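Local coordinates for protein putative poly(3-hydroxybutyrate) depolymerase LpqC (Bordetella parapertussis 12822, PDB 3D0K) that probably hydrolyses ester bonds as an alpha/beta-hydrolase-type enzyme, its putative activity being the depolymerisation of poly(3-hydroxybutyrate), at residues V59-L64 with E99-G104; G118-L123 with G151-R156; P174-L179 with N223-P228. All blocks are in the same frame, centred on the assembly; numbering follows the deposited sequence.

The three contacts illustrate how chemistry changes with depth in an alpha/beta fold. Contacts 1 and 2 are buried, lie close together and touch through segment 99-104, where Asn102 O and Ser100 O probably accept hydrogen bonds from Tyr121 OH and Thr120 OG1. Contact 1 turns on a tyrosine hydroxyl holding a backbone carbonyl at the end of strand 56-60, whereas contact 2 is carried by an edge-to-face aromatic pair against helix 149-160. Contact 3, further out and only partly buried, joins two loops that have no regular structure, with a proline as the wedge. It meets contact 2 through the Arg156-Thr178 bond and through a sulfate touching both.

Contact 1: V59-L64 with E99-G104; sequences VQHGVL and ESYNNG
His61 and Gly62 form the turn that leaves strand 56-60, the place where many alpha/beta hydrolases carry the His-Gly sequence of the oxyanion-hole loop, and Tyr101 reaches across to hold it. The tyrosine projects from a type I turn, Tyr101 to Gly104, closed by the bond Gly104 N to Tyr101 O. Its CG lies anti to the backbone N (chi1 178°), which directs the phenol toward the strand end. There Tyr101 OH donates a hydrogen bond to His61 O at 2.7 Å, meeting the carbonyl at a bent angle, with the donor tilted 18° from the carbonyl plane.

The same histidine also meets the phenol with its ring. His61 CE1 sits over one face of the Tyr101 ring, displaced toward the rim and 3.2 Å from Tyr101 CZ. The two rings are inclined at 38°, an oblique pairing with centroids 4.4 Å apart. From the strand, Gln60 CB packs 3.3 Å from Tyr101 OH, so two successive residues of the strand end touch the hydroxyl. Phe153 of helix 149-160 brings another ring against Tyr101.

The imidazole is held by two bonds of its own. His61 ND1 donates to a lone pair of Gly62 O, in the carbonyl plane at 3.0 Å, while NE2 accepts from the backbone N of Phe90. Residues of a probable Ser148-His271-Asp216 triad lie close to Gly62.

With ND1 giving to Gly62 O and NE2 taking from Phe90 N, the rotation of the His61 ring is fixed. The polar groups of this buried turn are thus used to shape its backbone, with His61 O bound by the phenol and Gly62 O by the imidazole, an arrangement consistent with a preformed oxyanion-hole loop.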
# COMPACT_ATOMS: atom_id res chain seq x y z
N VAL A 59 3.42 5.14 -2.93
CA VAL A 59 1.97 5.20 -3.20
C VAL A 59 1.59 4.04 -4.10
O VAL A 59 2.14 3.92 -5.20
CB VAL A 59 1.63 6.55 -3.88
CG1 VAL A 59 0.21 6.58 -4.34
CG2 VAL A 59 1.93 7.72 -2.94
N GLN A 60 0.63 3.20 -3.67
CA GLN A 60 0.20 2.08 -4.53
C GLN A 60 -1.17 2.29 -5.17
O GLN A 60 -2.13 2.51 -4.46
CB GLN A 60 0.22 0.77 -3.79
CG GLN A 60 1.62 0.33 -3.33
CD GLN A 60 2.52 0.03 -4.53
OE1 GLN A 60 2.04 -0.31 -5.64
NE2 GLN A 60 3.83 0.14 -4.32
N HIS A 61 -1.21 2.20 -6.50
CA HIS A 61 -2.40 2.49 -7.35
C HIS A 61 -3.49 1.45 -7.12
O HIS A 61 -3.23 0.39 -6.56
CB HIS A 61 -1.98 2.52 -8.85
CG HIS A 61 -1.23 1.28 -9.32
ND1 HIS A 61 -1.76 0.00 -9.25
CD2 HIS A 61 0.01 1.13 -9.87
CE1 HIS A 61 -0.89 -0.87 -9.73
NE2 HIS A 61 0.18 -0.20 -10.14
N GLY A 62 -4.72 1.72 -7.56
CA GLY A 62 -5.72 0.67 -7.47
C GLY A 62 -5.75 -0.20 -8.73
O GLY A 62 -4.71 -0.42 -9.39
N VAL A 63 -6.96 -0.63 -9.08
CA VAL A 63 -7.20 -1.68 -10.08
C VAL A 63 -6.84 -1.23 -11.51
O VAL A 63 -6.37 -2.04 -12.33
CB VAL A 63 -8.67 -2.24 -9.97
CG1 VAL A 63 -9.70 -1.20 -10.42
CG2 VAL A 63 -8.81 -3.59 -10.74
N LEU A 64 -7.00 0.08 -11.76
CA LEU A 64 -6.69 0.66 -13.08
C LEU A 64 -5.20 0.65 -13.42
O LEU A 64 -4.83 0.85 -14.58
CB LEU A 64 -7.23 2.09 -13.16
CG LEU A 64 -8.73 2.23 -12.84
CD1 LEU A 64 -9.11 3.72 -12.83
CD2 LEU A 64 -9.55 1.46 -13.83
N GLU A 99 -4.17 -11.73 -9.27
CA GLU A 99 -3.16 -12.72 -8.86
C GLU A 99 -1.76 -12.11 -8.78
O GLU A 99 -0.98 -12.45 -7.87
CB GLU A 99 -3.19 -13.98 -9.77
CG GLU A 99 -4.50 -14.80 -9.61
CD GLU A 99 -5.68 -14.28 -10.47
OE1 GLU A 99 -6.69 -15.00 -10.50
OE2 GLU A 99 -5.59 -13.20 -11.16
N SER A 100 -1.44 -11.19 -9.70
CA SER A 100 -0.07 -10.68 -9.79
C SER A 100 0.13 -9.43 -8.98
O SER A 100 1.27 -9.13 -8.57
CB SER A 100 0.30 -10.34 -11.25
OG SER A 100 0.04 -11.43 -12.13
N TYR A 101 -0.93 -8.64 -8.83
CA TYR A 101 -0.78 -7.37 -8.15
C TYR A 101 -1.37 -7.45 -6.72
O TYR A 101 -0.62 -7.60 -5.77
CB TYR A 101 -1.40 -6.21 -8.96
CG TYR A 101 -1.31 -4.86 -8.22
CD1 TYR A 101 -0.06 -4.39 -7.77
CD2 TYR A 101 -2.45 -4.06 -8.02
CE1 TYR A 101 0.04 -3.16 -7.13
CE2 TYR A 101 -2.35 -2.79 -7.34
CZ TYR A 101 -1.08 -2.37 -6.91
OH TYR A 101 -0.99 -1.15 -6.24
N ASN A 102 -2.71 -7.32 -6.60
CA ASN A 102 -3.40 -7.49 -5.31
C ASN A 102 -2.85 -8.63 -4.42
O ASN A 102 -2.70 -8.46 -3.20
CB ASN A 102 -4.91 -7.78 -5.47
CG ASN A 102 -5.65 -6.86 -6.40
OD1 ASN A 102 -6.86 -6.56 -6.14
ND2 ASN A 102 -5.04 -6.47 -7.51
N ASN A 103 -2.69 -9.83 -5.00
CA ASN A 103 -2.33 -11.06 -4.28
C ASN A 103 -0.82 -11.37 -4.29
O ASN A 103 -0.38 -12.43 -3.76
CB ASN A 103 -3.07 -12.30 -4.83
CG ASN A 103 -4.61 -12.15 -4.86
OD1 ASN A 103 -5.33 -13.04 -5.39
ND2 ASN A 103 -5.12 -11.06 -4.32
N GLY A 104 -0.03 -10.47 -4.87
CA GLY A 104 1.44 -10.54 -4.67
C GLY A 104 2.17 -11.68 -5.41
O GLY A 104 3.32 -11.99 -5.08

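Contact 2: G118-L123 with G151-R156. With SO4 (sulfate ion), chain E.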
# COMPACT_ATOMS: atom_id res chain seq x y z
N GLY A 118 10.03 -13.36 -2.91
CA GLY A 118 9.73 -13.33 -4.34
C GLY A 118 8.38 -12.71 -4.65
O GLY A 118 8.02 -12.55 -5.84
N TRP A 119 7.60 -12.40 -3.62
CA TRP A 119 6.26 -11.85 -3.85
C TRP A 119 6.38 -10.42 -4.35
O TRP A 119 7.38 -9.74 -4.11
CB TRP A 119 5.36 -11.91 -2.59
CG TRP A 119 5.08 -13.31 -2.06
CD1 TRP A 119 5.66 -14.50 -2.46
CD2 TRP A 119 4.16 -13.64 -1.03
NE1 TRP A 119 5.14 -15.54 -1.72
CE2 TRP A 119 4.21 -15.04 -0.85
CE3 TRP A 119 3.27 -12.88 -0.25
CZ2 TRP A 119 3.42 -15.70 0.09
CZ3 TRP A 119 2.47 -13.54 0.71
CH2 TRP A 119 2.57 -14.93 0.86
N THR A 120 5.35 -9.97 -5.09
CA THR A 120 5.33 -8.60 -5.65
C THR A 120 5.56 -7.58 -4.51
O THR A 120 6.25 -6.56 -4.69
CB THR A 120 3.98 -8.30 -6.33
OG1 THR A 120 3.56 -9.44 -7.10
CG2 THR A 120 4.08 -7.02 -7.28
N TYR A 121 5.02 -7.87 -3.31
CA TYR A 121 5.12 -6.95 -2.16
C TYR A 121 6.56 -6.63 -1.79
O TYR A 121 6.84 -5.52 -1.30
CB TYR A 121 4.47 -7.54 -0.92
CG TYR A 121 3.05 -8.07 -1.17
CD1 TYR A 121 2.16 -7.37 -2.00
CD2 TYR A 121 2.62 -9.27 -0.57
CE1 TYR A 121 0.87 -7.88 -2.26
CE2 TYR A 121 1.33 -9.78 -0.79
CZ TYR A 121 0.48 -9.07 -1.65
OH TYR A 121 -0.82 -9.58 -1.82
N ALA A 122 7.44 -7.62 -1.94
CA ALA A 122 8.85 -7.53 -1.50
C ALA A 122 9.68 -6.53 -2.33
O ALA A 122 10.79 -6.11 -1.91
CB ALA A 122 9.52 -8.93 -1.56
N LEU A 123 9.17 -6.19 -3.50
CA LEU A 123 9.79 -5.22 -4.39
C LEU A 123 9.82 -3.83 -3.77
O LEU A 123 10.73 -3.05 -4.06
CB LEU A 123 9.01 -5.18 -5.70
CG LEU A 123 9.17 -6.45 -6.56
CD1 LEU A 123 8.29 -6.36 -7.76
CD2 LEU A 123 10.64 -6.61 -7.00
N GLY A 151 -4.66 -0.83 -1.65
CA GLY A 151 -4.84 -1.00 -0.19
C GLY A 151 -4.90 -2.53 0.11
O GLY A 151 -4.48 -2.98 1.19
N GLN A 152 -5.41 -3.33 -0.84
CA GLN A 152 -5.23 -4.82 -0.73
C GLN A 152 -3.72 -5.16 -0.70
O GLN A 152 -3.27 -5.90 0.17
CB GLN A 152 -5.88 -5.54 -1.86
CG GLN A 152 -7.39 -5.37 -1.92
CD GLN A 152 -7.99 -6.26 -2.98
OE1 GLN A 152 -7.53 -7.36 -3.17
NE2 GLN A 152 -9.07 -5.79 -3.64
N PHE A 153 -2.95 -4.62 -1.64
CA PHE A 153 -1.50 -4.84 -1.72
C PHE A 153 -0.79 -4.47 -0.41
O PHE A 153 0.01 -5.25 0.10
CB PHE A 153 -0.99 -3.99 -2.90
CG PHE A 153 0.48 -4.11 -3.22
CD1 PHE A 153 1.44 -3.34 -2.52
CD2 PHE A 153 0.90 -4.90 -4.29
CE1 PHE A 153 2.77 -3.41 -2.85
CE2 PHE A 153 2.28 -4.94 -4.65
CZ PHE A 153 3.18 -4.19 -3.94
N VAL A 154 -1.09 -3.27 0.12
CA VAL A 154 -0.40 -2.78 1.30
C VAL A 154 -0.63 -3.66 2.55
O VAL A 154 0.34 -3.98 3.26
CB VAL A 154 -0.73 -1.29 1.53
CG1 VAL A 154 -0.38 -0.80 2.97
CG2 VAL A 154 -0.08 -0.44 0.44
N HIS A 155 -1.89 -4.04 2.82
CA HIS A 155 -2.13 -4.85 4.05
C HIS A 155 -1.59 -6.27 3.92
O HIS A 155 -1.16 -6.85 4.92
CB HIS A 155 -3.59 -4.82 4.56
CG HIS A 155 -4.55 -5.68 3.79
ND1 HIS A 155 -4.91 -6.95 4.21
CD2 HIS A 155 -5.32 -5.41 2.70
CE1 HIS A 155 -5.82 -7.44 3.37
NE2 HIS A 155 -6.05 -6.55 2.43
N ARG A 156 -1.52 -6.76 2.69
CA ARG A 156 -0.97 -8.11 2.44
C ARG A 156 0.56 -8.03 2.47
O ARG A 156 1.20 -8.98 2.86
CB ARG A 156 -1.44 -8.65 1.11
CG ARG A 156 -2.95 -8.96 1.17
CD ARG A 156 -3.50 -9.59 -0.09
NE ARG A 156 -4.95 -9.74 0.15
CZ ARG A 156 -5.93 -9.51 -0.72
NH1 ARG A 156 -5.66 -9.16 -1.98
NH2 ARG A 156 -7.20 -9.65 -0.34
S SO4 E . -10.77 -3.08 -5.23
O1 SO4 E . -9.82 -3.09 -4.12
O2 SO4 E . -10.91 -4.48 -5.66
O3 SO4 E . -12.09 -2.61 -4.91
O4 SO4 E . -10.25 -2.45 -6.42
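Tyr121 and Phe153 meet as a T-shaped pair, their planes at 87° and centroids 4.9 Å apart. The tyrosine supplies the edge: CD1 stands over the centre of the phenylalanine face, and Tyr121 CD1 comes within 3.6 Å of Phe153 CE2. The two side chains slide past each other in opposite directions. Phe153 has its CG anti to the backbone N (chi1 -177°), which turns the ring so that its face meets that edge. Thr120 closes the rim of the same ring, its methyl in the ring plane with Thr120 CG2 3.8 Å from Phe153 CE2.

One turn further along the helix, Arg156 takes up the other end of the tyrosine. Its backbone carbonyl carbon lies over one face of the phenol, toward the rim, and its aliphatic chain crosses the hydroxyl, with Arg156 CB 3.1 Å from Tyr121 OH. The polar ends find their partners elsewhere: Tyr121 OH bonds to Asn102 O, Thr120 OG1 to Ser100 O, and Arg156 NE to Thr178 OG1. The arginine also grips its own helix, because NH1 donates to a lone pair of Gln152 OE1 at 2.9 Å. This bond lies in the plane of the amide carbonyl but is clearly tilted from that of the guanidinium. The amide's other end, Gln152 NE2, donates to sulfate O1 at 2.8 Å, so both ends of Gln152 are fixed; Arg237 binds the same ion.

Helix 149-160 follows strand 142-147 through a probable nucleophile elbow, the strand-turn-helix step of alpha/beta hydrolases. The contact lays segment 118-123, which runs into helix 122-133, against that helix, whose Leu157 and Ser160 also touch Tyr121.

Contact 3: P174-L179 with N223-P228. With SO4 (sulfate ion), chain E.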
# COMPACT_ATOMS: atom_id res chain seq x y z
N PRO A 174 -9.54 -0.75 0.85
CA PRO A 174 -9.34 -2.03 0.14
C PRO A 174 -10.69 -2.67 -0.25
O PRO A 174 -11.63 -2.61 0.56
CB PRO A 174 -8.65 -2.93 1.20
CG PRO A 174 -7.95 -1.93 2.12
CD PRO A 174 -8.93 -0.76 2.20
N GLY A 175 -10.75 -3.33 -1.42
CA GLY A 175 -11.98 -4.00 -1.86
C GLY A 175 -12.33 -5.20 -0.96
O GLY A 175 -13.50 -5.48 -0.75
N TRP A 176 -11.32 -5.91 -0.44
CA TRP A 176 -11.55 -7.00 0.51
C TRP A 176 -10.19 -7.34 1.16
O TRP A 176 -9.18 -6.78 0.77
CB TRP A 176 -12.17 -8.25 -0.18
CG TRP A 176 -11.22 -9.07 -0.94
CD1 TRP A 176 -10.51 -8.70 -2.06
CD2 TRP A 176 -10.84 -10.44 -0.66
NE1 TRP A 176 -9.72 -9.75 -2.48
CE2 TRP A 176 -9.92 -10.83 -1.66
CE3 TRP A 176 -11.23 -11.38 0.31
CZ2 TRP A 176 -9.33 -12.11 -1.70
CZ3 TRP A 176 -10.65 -12.69 0.25
CH2 TRP A 176 -9.72 -13.02 -0.74
N TYR A 177 -10.19 -8.24 2.13
CA TYR A 177 -9.03 -8.36 3.01
C TYR A 177 -8.63 -9.81 3.17
O TYR A 177 -9.46 -10.74 3.25
CB TYR A 177 -9.37 -7.81 4.41
CG TYR A 177 -9.67 -6.33 4.46
CD1 TYR A 177 -8.66 -5.40 4.83
CD2 TYR A 177 -10.94 -5.84 4.10
CE1 TYR A 177 -8.92 -4.05 4.87
CE2 TYR A 177 -11.21 -4.47 4.13
CZ TYR A 177 -10.18 -3.60 4.53
OH TYR A 177 -10.43 -2.26 4.56
N THR A 178 -7.34 -9.99 3.35
CA THR A 178 -6.80 -11.25 3.89
C THR A 178 -7.01 -11.17 5.41
O THR A 178 -6.44 -10.29 6.09
CB THR A 178 -5.27 -11.29 3.65
OG1 THR A 178 -5.01 -11.45 2.23
CG2 THR A 178 -4.66 -12.51 4.36
N LEU A 179 -7.78 -12.10 5.94
CA LEU A 179 -8.10 -12.05 7.37
C LEU A 179 -6.93 -12.59 8.19
O LEU A 179 -6.23 -13.46 7.73
CB LEU A 179 -9.34 -12.91 7.64
CG LEU A 179 -10.54 -12.46 6.83
CD1 LEU A 179 -11.70 -13.48 7.01
CD2 LEU A 179 -10.93 -11.06 7.28
N ASN A 223 -16.65 -3.48 -10.27
CA ASN A 223 -15.27 -3.69 -9.87
C ASN A 223 -15.11 -4.11 -8.40
O ASN A 223 -14.00 -4.41 -7.97
CB ASN A 223 -14.46 -2.43 -10.15
CG ASN A 223 -14.15 -2.26 -11.63
OD1 ASN A 223 -14.60 -3.06 -12.48
ND2 ASN A 223 -13.37 -1.22 -11.96
N LEU A 224 -16.21 -4.15 -7.66
CA LEU A 224 -16.19 -4.56 -6.25
C LEU A 224 -15.93 -6.06 -6.13
O LEU A 224 -16.69 -6.85 -6.70
CB LEU A 224 -17.50 -4.19 -5.58
CG LEU A 224 -17.75 -4.55 -4.10
CD1 LEU A 224 -16.95 -3.70 -3.12
CD2 LEU A 224 -19.24 -4.46 -3.79
N PRO A 225 -14.88 -6.47 -5.39
CA PRO A 225 -14.62 -7.91 -5.25
C PRO A 225 -15.89 -8.66 -4.82
O PRO A 225 -16.49 -8.34 -3.79
CB PRO A 225 -13.51 -7.97 -4.19
CG PRO A 225 -12.77 -6.67 -4.38
CD PRO A 225 -13.86 -5.66 -4.69
N SER A 226 -16.28 -9.64 -5.62
CA SER A 226 -17.56 -10.32 -5.46
C SER A 226 -17.48 -11.83 -5.32
O SER A 226 -18.52 -12.48 -5.38
CB SER A 226 -18.52 -9.97 -6.63
OG SER A 226 -18.95 -8.62 -6.52
N GLU A 227 -16.29 -12.39 -5.14
CA GLU A 227 -16.16 -13.81 -4.77
C GLU A 227 -16.70 -14.09 -3.36
O GLU A 227 -16.79 -13.16 -2.53
CB GLU A 227 -14.71 -14.28 -4.90
CG GLU A 227 -14.33 -14.52 -6.38
CD GLU A 227 -12.89 -15.06 -6.57
OE1 GLU A 227 -11.96 -14.57 -5.87
OE2 GLU A 227 -12.70 -15.96 -7.43
N PRO A 228 -17.06 -15.36 -3.08
CA PRO A 228 -17.70 -15.62 -1.79
C PRO A 228 -16.90 -15.13 -0.57
O PRO A 228 -17.50 -14.66 0.41
CB PRO A 228 -17.86 -17.15 -1.78
CG PRO A 228 -17.92 -17.50 -3.24
CD PRO A 228 -16.93 -16.60 -3.88
S SO4 E . -10.77 -3.08 -5.23
O1 SO4 E . -9.82 -3.09 -4.12
O2 SO4 E . -10.91 -4.48 -5.66
O3 SO4 E . -12.09 -2.61 -4.91
O4 SO4 E . -10.25 -2.45 -6.42
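The indole of Trp176 meets Pro225 obliquely, with CD1 and CG of its pyrrole part nearest to the proline and Trp176 CD1 3.8 Å from Pro225 CB. Gln152 and Arg156 of helix 149-160 and Ala229 and Ala230 of helix 228-231 also touch this indole. Next along the chain, the Tyr177 ring has Pro174 CB over one face, toward the rim, and stacks with Tyr244. Trp176 CG lies between its backbone N and carbonyl carbon (chi1 78°), which brings the indole to the proline.

Gly175 has no side chain, and the pyrrolidine uses that room: Pro225 CG approaches Gly175 C to 3.7 Å. Both segments are loops that follow parallel strands, 168-172 and 209-213, of the central sheet. Loops after the strands build the active-site rim in alpha/beta hydrolases, and a probable Ser-His-Asp triad lies near Gly175.

Arg240 of helix 237-255 bridges the pair, its NH1 bonding to both Gly175 O and Pro225 O. The sulfate that Gln152 also binds, probably from the crystallisation liquor, rests between the loops. Gly175 N gives sulfate O1 a weak hydrogen bond of 2.9 Å, and Pro225 CG packs 3.1 Å from sulfate O2. Beyond the proline, Ser226 OG donates back to Leu224 O at 2.9 Å, and Glu227 occupies the N-cap position of helix 228-231.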